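Local coordinates for sulfur oxidation protein SOXB (Thermus thermophilus, PDB 2WDD) that probably hydrolyses the sulfur-sulfur bond of cysteine S-thiosulfonate groups in the sulfur oxidation pathway, using a two-manganese site like that of its 5'-nucleotidase relatives, at residues Leu32-Phe46 against Gly99-Ile111. Numbering follows the deposited sequence.
With MN (manganese (II) ion), chain G.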
ATOM      1  N   LEU A  32      17.021  -8.157  -1.780  1.00  9.87           N
ATOM      2  CA  LEU A  32      16.285  -8.069  -0.519  1.00 10.24           C
ATOM      3  C   LEU A  32      15.335  -6.907  -0.764  1.00 12.54           C
ATOM      4  O   LEU A  32      15.755  -5.751  -0.860  1.00 12.03           O
ATOM      5  CB  LEU A  32      17.221  -7.800   0.655  1.00  9.98           C
ATOM      6  CG  LEU A  32      18.287  -8.907   0.792  1.00 13.24           C
ATOM      7  CD1 LEU A  32      19.312  -8.582   1.886  1.00 13.15           C
ATOM      8  CD2 LEU A  32      17.629 -10.277   1.036  1.00 13.85           C
ATOM      9  N   TYR A  33      14.070  -7.248  -0.979  1.00  9.51           N
ATOM     10  CA  TYR A  33      13.072  -6.296  -1.427  1.00  8.74           C
ATOM     11  C   TYR A  33      11.915  -6.087  -0.461  1.00 11.50           C
ATOM     12  O   TYR A  33      11.330  -7.040   0.044  1.00 11.20           O
ATOM     13  CB  TYR A  33      12.529  -6.828  -2.761  1.00  9.82           C
ATOM     14  CG  TYR A  33      11.276  -6.173  -3.279  1.00  9.15           C
ATOM     15  CD1 TYR A  33      11.228  -4.801  -3.497  1.00 10.53           C
ATOM     16  CD2 TYR A  33      10.165  -6.945  -3.652  1.00  9.33           C
ATOM     17  CE1 TYR A  33      10.080  -4.196  -3.999  1.00 10.50           C
ATOM     18  CE2 TYR A  33       9.017  -6.348  -4.160  1.00 10.51           C
ATOM     19  CZ  TYR A  33       8.989  -4.974  -4.339  1.00 11.52           C
ATOM     20  OH  TYR A  33       7.847  -4.374  -4.823  1.00 10.81           O
ATOM     21  N   PHE A  34      11.575  -4.827  -0.228  1.00  9.46           N
ATOM     22  CA  PHE A  34      10.389  -4.496   0.555  1.00  9.82           C
ATOM     23  C   PHE A  34       9.777  -3.282  -0.125  1.00 11.53           C
ATOM     24  O   PHE A  34      10.450  -2.584  -0.882  1.00 10.38           O
ATOM     25  CB  PHE A  34      10.711  -4.214   2.023  1.00 11.27           C
ATOM     26  CG  PHE A  34      11.555  -2.990   2.235  1.00 11.64           C
ATOM     27  CD1 PHE A  34      10.973  -1.768   2.555  1.00 13.78           C
ATOM     28  CD2 PHE A  34      12.934  -3.057   2.096  1.00 13.46           C
ATOM     29  CE1 PHE A  34      11.763  -0.633   2.747  1.00 13.67           C
ATOM     30  CE2 PHE A  34      13.724  -1.921   2.266  1.00 15.68           C
ATOM     31  CZ  PHE A  34      13.135  -0.712   2.615  1.00 13.51           C
ATOM     32  N   SER A  35       8.494  -3.046   0.101  1.00  8.96           N
ATOM     33  CA  SER A  35       7.838  -1.922  -0.545  1.00  8.58           C
ATOM     34  C   SER A  35       6.673  -1.480   0.317  1.00  9.52           C
ATOM     35  O   SER A  35       6.197  -2.221   1.192  1.00  9.03           O
ATOM     36  CB  SER A  35       7.319  -2.336  -1.928  1.00 11.02           C
ATOM     37  OG  SER A  35       6.856  -1.227  -2.684  1.00 11.62           O
ATOM     38  N   ASP A  36       6.215  -0.268   0.064  1.00  7.34           N
ATOM     39  CA  ASP A  36       5.024   0.226   0.730  1.00  6.92           C
ATOM     40  C   ASP A  36       5.059   0.201   2.254  1.00 10.34           C
ATOM     41  O   ASP A  36       4.040  -0.044   2.914  1.00  8.51           O
ATOM     42  CB  ASP A  36       3.793  -0.499   0.179  1.00  8.96           C
ATOM     43  CG  ASP A  36       3.582  -0.216  -1.308  1.00 10.38           C
ATOM     44  OD1 ASP A  36       2.956   0.801  -1.653  1.00 10.65           O
ATOM     45  OD2 ASP A  36       4.156  -0.949  -2.135  1.00 10.27           O
ATOM     46  N   LEU A  37       6.224   0.522   2.811  1.00  8.50           N
ATOM     47  CA  LEU A  37       6.377   0.606   4.265  1.00  8.51           C
ATOM     48  C   LEU A  37       5.441   1.664   4.856  1.00  9.48           C
ATOM     49  O   LEU A  37       5.006   1.535   5.997  1.00  9.63           O
ATOM     50  CB  LEU A  37       7.824   0.960   4.603  1.00  9.48           C
ATOM     51  CG  LEU A  37       8.225   1.067   6.074  1.00 13.55           C
ATOM     52  CD1 LEU A  37       8.017  -0.235   6.820  1.00 14.11           C
ATOM     53  CD2 LEU A  37       9.669   1.503   6.186  1.00 14.83           C
ATOM     54  N   HIS A  38       5.197   2.729   4.100  1.00  8.08           N
ATOM     55  CA  HIS A  38       4.320   3.800   4.552  1.00  7.30           C
ATOM     56  C   HIS A  38       4.713   4.299   5.943  1.00 10.22           C
ATOM     57  O   HIS A  38       3.882   4.452   6.849  1.00  9.46           O
ATOM     58  CB  HIS A  38       2.860   3.387   4.461  1.00  7.27           C
ATOM     59  CG  HIS A  38       2.321   3.398   3.060  1.00  8.35           C
ATOM     60  ND1 HIS A  38       1.945   4.557   2.408  1.00  9.28           N
ATOM     61  CD2 HIS A  38       2.118   2.388   2.177  1.00  8.81           C
ATOM     62  CE1 HIS A  38       1.482   4.255   1.209  1.00  8.31           C
ATOM     63  NE2 HIS A  38       1.600   2.948   1.036  1.00  8.17           N
ATOM     64  N   GLY A  39       6.012   4.550   6.084  1.00 10.35           N
ATOM     65  CA  GLY A  39       6.625   5.111   7.276  1.00 10.31           C
ATOM     66  C   GLY A  39       6.398   4.406   8.598  1.00 12.77           C
ATOM     67  O   GLY A  39       6.609   4.998   9.664  1.00 13.00           O
ATOM     68  N   GLN A  40       5.977   3.145   8.546  1.00  9.33           N
ATOM     69  CA  GLN A  40       5.662   2.399   9.760  1.00  9.81           C
ATOM     70  C   GLN A  40       6.898   2.049  10.561  1.00 13.18           C
ATOM     71  O   GLN A  40       7.591   1.074  10.289  1.00 13.46           O
ATOM     72  CB  GLN A  40       4.787   1.194   9.439  1.00 11.15           C
ATOM     73  CG  GLN A  40       3.418   1.617   8.886  1.00 11.42           C
ATOM     74  CD  GLN A  40       2.660   2.465   9.890  1.00 12.88           C
ATOM     75  OE1 GLN A  40       2.347   1.995  10.984  1.00 11.99           O
ATOM     76  NE2 GLN A  40       2.432   3.741   9.555  1.00 12.86           N
ATOM     77  N   ALA A  41       7.180   2.891  11.547  1.00 11.33           N
ATOM     78  CA  ALA A  41       8.409   2.779  12.314  1.00 10.46           C
ATOM     79  C   ALA A  41       8.438   1.701  13.380  1.00 12.65           C
ATOM     80  O   ALA A  41       9.513   1.228  13.771  1.00 12.14           O
ATOM     81  CB  ALA A  41       8.743   4.129  12.928  1.00 11.67           C
ATOM     82  N   PHE A  42       7.263   1.311  13.850  1.00 10.03           N
ATOM     83  CA  PHE A  42       7.176   0.374  14.949  1.00 10.58           C
ATOM     84  C   PHE A  42       6.432  -0.895  14.629  1.00 14.28           C
ATOM     85  O   PHE A  42       5.551  -0.910  13.770  1.00 13.29           O
ATOM     86  CB  PHE A  42       6.487   1.068  16.121  1.00 12.86           C
ATOM     87  CG  PHE A  42       7.183   2.324  16.555  1.00 14.63           C
ATOM     88  CD1 PHE A  42       6.702   3.572  16.182  1.00 18.23           C
ATOM     89  CD2 PHE A  42       8.403   2.246  17.206  1.00 17.28           C
ATOM     90  CE1 PHE A  42       7.387   4.724  16.536  1.00 19.58           C
ATOM     91  CE2 PHE A  42       9.090   3.397  17.567  1.00 20.51           C
ATOM     92  CZ  PHE A  42       8.582   4.631  17.231  1.00 18.36           C
ATOM     93  N   PRO A  43       6.731  -1.968  15.379  1.00 11.01           N
ATOM     94  CA  PRO A  43       5.995  -3.218  15.194  1.00 10.32           C
ATOM     95  C   PRO A  43       4.510  -2.909  15.366  1.00 13.35           C
ATOM     96  O   PRO A  43       4.120  -2.113  16.228  1.00 12.35           O
ATOM     97  CB  PRO A  43       6.467  -4.073  16.370  1.00 11.77           C
ATOM     98  CG  PRO A  43       7.857  -3.576  16.653  1.00 15.84           C
ATOM     99  CD  PRO A  43       7.796  -2.092  16.397  1.00 11.91           C
ATOM    100  N   HIS A  44       3.683  -3.490  14.510  1.00 10.05           N
ATOM    101  CA  HIS A  44       2.250  -3.255  14.570  1.00  9.16           C
ATOM    102  C   HIS A  44       1.546  -4.449  13.939  1.00 12.47           C
ATOM    103  O   HIS A  44       2.190  -5.453  13.630  1.00 12.49           O
ATOM    104  CB  HIS A  44       1.882  -1.928  13.867  1.00  8.85           C
ATOM    105  CG  HIS A  44       2.128  -1.922  12.390  1.00 10.30           C
ATOM    106  ND1 HIS A  44       1.125  -1.680  11.473  1.00 11.72           N
ATOM    107  CD2 HIS A  44       3.257  -2.110  11.668  1.00 11.79           C
ATOM    108  CE1 HIS A  44       1.624  -1.740  10.251  1.00 10.90           C
ATOM    109  NE2 HIS A  44       2.910  -2.029  10.338  1.00 11.62           N
ATOM    110  N   TYR A  45       0.243  -4.356  13.725  1.00  9.47           N
ATOM    111  CA  TYR A  45      -0.468  -5.467  13.106  1.00  8.51           C
ATOM    112  C   TYR A  45      -1.025  -5.001  11.786  1.00 11.29           C
ATOM    113  O   TYR A  45      -1.400  -3.845  11.650  1.00 10.79           O
ATOM    114  CB  TYR A  45      -1.571  -5.969  14.024  1.00  8.93           C
ATOM    115  CG  TYR A  45      -1.035  -6.405  15.364  1.00 10.60           C
ATOM    116  CD1 TYR A  45      -0.535  -7.692  15.552  1.00 11.51           C
ATOM    117  CD2 TYR A  45      -0.955  -5.504  16.420  1.00 11.87           C
ATOM    118  CE1 TYR A  45      -0.008  -8.082  16.781  1.00 12.75           C
ATOM    119  CE2 TYR A  45      -0.432  -5.886  17.653  1.00 12.91           C
ATOM    120  CZ  TYR A  45       0.012  -7.181  17.830  1.00 16.26           C
ATOM    121  OH  TYR A  45       0.535  -7.557  19.052  1.00 15.58           O
ATOM    122  N   PHE A  46      -1.056  -5.896  10.800  0.50  7.94           N
ATOM    123  CA  PHE A  46      -1.553  -5.536   9.472  0.50  7.73           C
ATOM    124  C   PHE A  46      -2.196  -6.755   8.817  0.50 10.64           C
ATOM    125  O   PHE A  46      -1.500  -7.632   8.291  0.50 10.70           O
ATOM    126  CB  PHE A  46      -0.402  -5.011   8.604  0.50  9.44           C
ATOM    127  CG  PHE A  46      -0.848  -4.368   7.311  0.50 10.49           C
ATOM    128  CD1 PHE A  46      -1.066  -2.996   7.233  0.50 12.50           C
ATOM    129  CD2 PHE A  46      -1.026  -5.132   6.167  0.50 12.94           C
ATOM    130  CE1 PHE A  46      -1.462  -2.406   6.045  0.50 13.40           C
ATOM    131  CE2 PHE A  46      -1.438  -4.551   4.976  0.50 15.76           C
ATOM    132  CZ  PHE A  46      -1.655  -3.184   4.917  0.50 13.69           C
ATOM    133  N   GLY A  99       2.920 -12.529  17.342  1.00 10.99           N
ATOM    134  CA  GLY A  99       3.307 -11.167  17.655  1.00 11.52           C
ATOM    135  C   GLY A  99       3.136 -10.210  16.491  1.00 13.71           C
ATOM    136  O   GLY A  99       2.711 -10.600  15.398  1.00 11.81           O
ATOM    137  N   PRO A 100       3.434  -8.925  16.721  1.00 10.62           N
ATOM    138  CA  PRO A 100       3.285  -7.895  15.691  1.00  9.85           C
ATOM    139  C   PRO A 100       4.296  -8.089  14.569  1.00 13.00           C
ATOM    140  O   PRO A 100       5.343  -8.735  14.742  1.00 13.09           O
ATOM    141  CB  PRO A 100       3.608  -6.603  16.456  1.00 11.54           C
ATOM    142  CG  PRO A 100       4.571  -7.049  17.509  1.00 14.85           C
ATOM    143  CD  PRO A 100       4.068  -8.396  17.943  1.00 11.78           C
ATOM    144  N   ILE A 101       3.991  -7.475  13.429  1.00 10.79           N
ATOM    145  CA  ILE A 101       4.869  -7.507  12.271  1.00 10.29           C
ATOM    146  C   ILE A 101       5.553  -6.146  12.112  1.00 13.30           C
ATOM    147  O   ILE A 101       5.188  -5.156  12.766  1.00 12.72           O
ATOM    148  CB  ILE A 101       4.115  -7.906  10.978  1.00 12.72           C
ATOM    149  CG1 ILE A 101       2.909  -6.998  10.719  1.00 13.19           C
ATOM    150  CG2 ILE A 101       3.675  -9.367  11.038  1.00 13.22           C
ATOM    151  CD1 ILE A 101       3.282  -5.601  10.233  1.00 13.51           C
ATOM    152  N   GLY A 102       6.551  -6.107  11.244  1.00 11.61           N
ATOM    153  CA  GLY A 102       7.229  -4.871  10.921  1.00 11.90           C
ATOM    154  C   GLY A 102       8.007  -4.207  12.032  1.00 15.96           C
ATOM    155  O   GLY A 102       8.485  -4.854  12.975  1.00 15.85           O
ATOM    156  N   GLY A 103       8.132  -2.891  11.896  1.00 13.06           N
ATOM    157  CA  GLY A 103       8.958  -2.054  12.747  1.00 13.00           C
ATOM    158  C   GLY A 103      10.264  -1.883  11.984  1.00 15.46           C
ATOM    159  O   GLY A 103      10.773  -2.832  11.375  1.00 14.23           O
ATOM    160  N   MET A 104      10.805  -0.670  11.967  1.00 12.39           N
ATOM    161  CA  MET A 104      12.050  -0.440  11.244  1.00 11.81           C
ATOM    162  C   MET A 104      13.206  -1.184  11.910  1.00 15.80           C
ATOM    163  O   MET A 104      14.138  -1.632  11.236  1.00 16.18           O
ATOM    164  CB  MET A 104      12.350   1.055  11.160  1.00 13.07           C
ATOM    165  CG  MET A 104      11.463   1.777  10.159  1.00 14.53           C
ATOM    166  SD  MET A 104      11.484   3.555  10.399  1.00 16.94           S
ATOM    167  CE  MET A 104      10.566   4.096   8.975  1.00 14.95           C
ATOM    168  N   GLY A 105      13.131  -1.346  13.227  1.00 14.21           N
ATOM    169  CA  GLY A 105      14.167  -2.066  13.947  1.00 14.38           C
ATOM    170  C   GLY A 105      14.277  -3.496  13.461  1.00 16.19           C
ATOM    171  O   GLY A 105      15.336  -3.943  13.008  1.00 15.69           O
ATOM    172  N   ALA A 106      13.161  -4.216  13.525  1.00 13.19           N
ATOM    173  CA  ALA A 106      13.139  -5.610  13.095  1.00 13.03           C
ATOM    174  C   ALA A 106      13.419  -5.790  11.602  1.00 15.45           C
ATOM    175  O   ALA A 106      14.121  -6.722  11.209  1.00 14.82           O
ATOM    176  CB  ALA A 106      11.829  -6.261  13.479  1.00 13.63           C
ATOM    177  N   LEU A 107      12.881  -4.903  10.767  1.00 13.37           N
ATOM    178  CA  LEU A 107      13.124  -5.002   9.327  1.00 12.25           C
ATOM    179  C   LEU A 107      14.619  -4.830   9.057  1.00 14.85           C
ATOM    180  O   LEU A 107      15.202  -5.538   8.239  1.00 12.69           O
ATOM    181  CB  LEU A 107      12.281  -3.976   8.552  1.00 11.44           C
ATOM    182  CG  LEU A 107      12.487  -3.863   7.034  1.00 14.02           C
ATOM    183  CD1 LEU A 107      12.264  -5.202   6.324  1.00 13.05           C
ATOM    184  CD2 LEU A 107      11.608  -2.776   6.427  1.00 14.58           C
ATOM    185  N   THR A 108      15.246  -3.903   9.777  1.00 13.44           N
ATOM    186  CA  THR A 108      16.692  -3.691   9.638  1.00 13.26           C
ATOM    187  C   THR A 108      17.470  -4.923  10.092  1.00 18.08           C
ATOM    188  O   THR A 108      18.398  -5.362   9.411  1.00 17.85           O
ATOM    189  CB  THR A 108      17.131  -2.454  10.415  1.00 16.17           C
ATOM    190  OG1 THR A 108      16.437  -1.310   9.908  1.00 17.78           O
ATOM    191  CG2 THR A 108      18.633  -2.239  10.275  1.00 14.44           C
ATOM    192  N   ALA A 109      17.086  -5.484  11.234  1.00 15.64           N
ATOM    193  CA  ALA A 109      17.752  -6.676  11.757  1.00 15.97           C
ATOM    194  C   ALA A 109      17.693  -7.815  10.738  1.00 19.64           C
ATOM    195  O   ALA A 109      18.691  -8.500  10.487  1.00 19.76           O
ATOM    196  CB  ALA A 109      17.111  -7.110  13.075  1.00 16.63           C
ATOM    197  N   LEU A 110      16.520  -7.998  10.136  1.00 15.19           N
ATOM    198  CA  LEU A 110      16.332  -9.045   9.141  1.00 14.80           C
ATOM    199  C   LEU A 110      17.145  -8.792   7.869  1.00 17.27           C
ATOM    200  O   LEU A 110      17.817  -9.687   7.360  1.00 17.33           O
ATOM    201  CB  LEU A 110      14.845  -9.200   8.807  1.00 14.17           C
ATOM    202  CG  LEU A 110      14.504 -10.307   7.805  1.00 17.17           C
ATOM    203  CD1 LEU A 110      15.104 -11.644   8.254  1.00 17.37           C
ATOM    204  CD2 LEU A 110      12.995 -10.408   7.657  1.00 17.27           C
ATOM    205  N   ILE A 111      17.087  -7.571   7.344  1.00 13.95           N
ATOM    206  CA  ILE A 111      17.846  -7.243   6.144  1.00 12.64           C
ATOM    207  C   ILE A 111      19.331  -7.490   6.396  1.00 18.10           C
ATOM    208  O   ILE A 111      20.025  -8.062   5.557  1.00 17.70           O
ATOM    209  CB  ILE A 111      17.599  -5.776   5.712  1.00 14.28           C
ATOM    210  CG1 ILE A 111      16.166  -5.609   5.197  1.00 12.82           C
ATOM    211  CG2 ILE A 111      18.621  -5.326   4.660  1.00 14.49           C
ATOM    212  CD1 ILE A 111      15.736  -4.162   5.021  1.00 15.13           C
TER
HETATM  213 MN    MN G1580       1.337   1.937  -0.951  0.90  8.37          MN
HETATM  214  O   HOH W   1       6.907  -1.595   9.824  1.00 14.37           O
HETATM  215  O   HOH W   2      11.121  -0.488  15.240  1.00 17.75           O
HETATM  216  O   HOH W   3       0.339   2.059  -2.773  0.75  7.96           O
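H44 and I101 pair as a single antiparallel bridge, hydrogen-bonded both ways: H44 N to I101 O at 2.8 Å, I101 N to H44 O at 2.7 Å. M104 N donates to A41 O (2.9 Å) from well above the carbonyl plane. One water joins Q40 O to G103 N, another A41 O to G105 N. F42 and G103 pack backbone to backbone, and a CB on G103, the N-cap residue, would clash with P43 CD.

P100 CB sits over one face of the Y45 ring, 4.1 Å from its centroid. An alanine in place of Y45 would probably leave that side of P100 less covered. I101 holds CG1 between its backbone N and carbonyl carbon (chi1 55°), placing CD1 3.6 Å from H44 NE2; hydrogen bonds to A308 O (from NE2) and T408 OG1 (at ND1) hold that ring.

M104 reaches out extended, its SD against A41 CB and its CE on L37 CD2 (3.9 Å). L107 CD2 makes a CH-pi contact over one face of the F34 ring; I111 CD1 comes obliquely to F34 CE2.

The loop after the strand brings D36 and H38 to a manganese also bound by D132 and H288, consistent with a metallophosphoesterase-type fold. Segment 104-111 of helix 104-120 runs roughly antiparallel to segment 32-34 of strand 29-34, which lies between strands 124-129 and 311-320; W151 of helix 146-155 touches L37, M104 and L107.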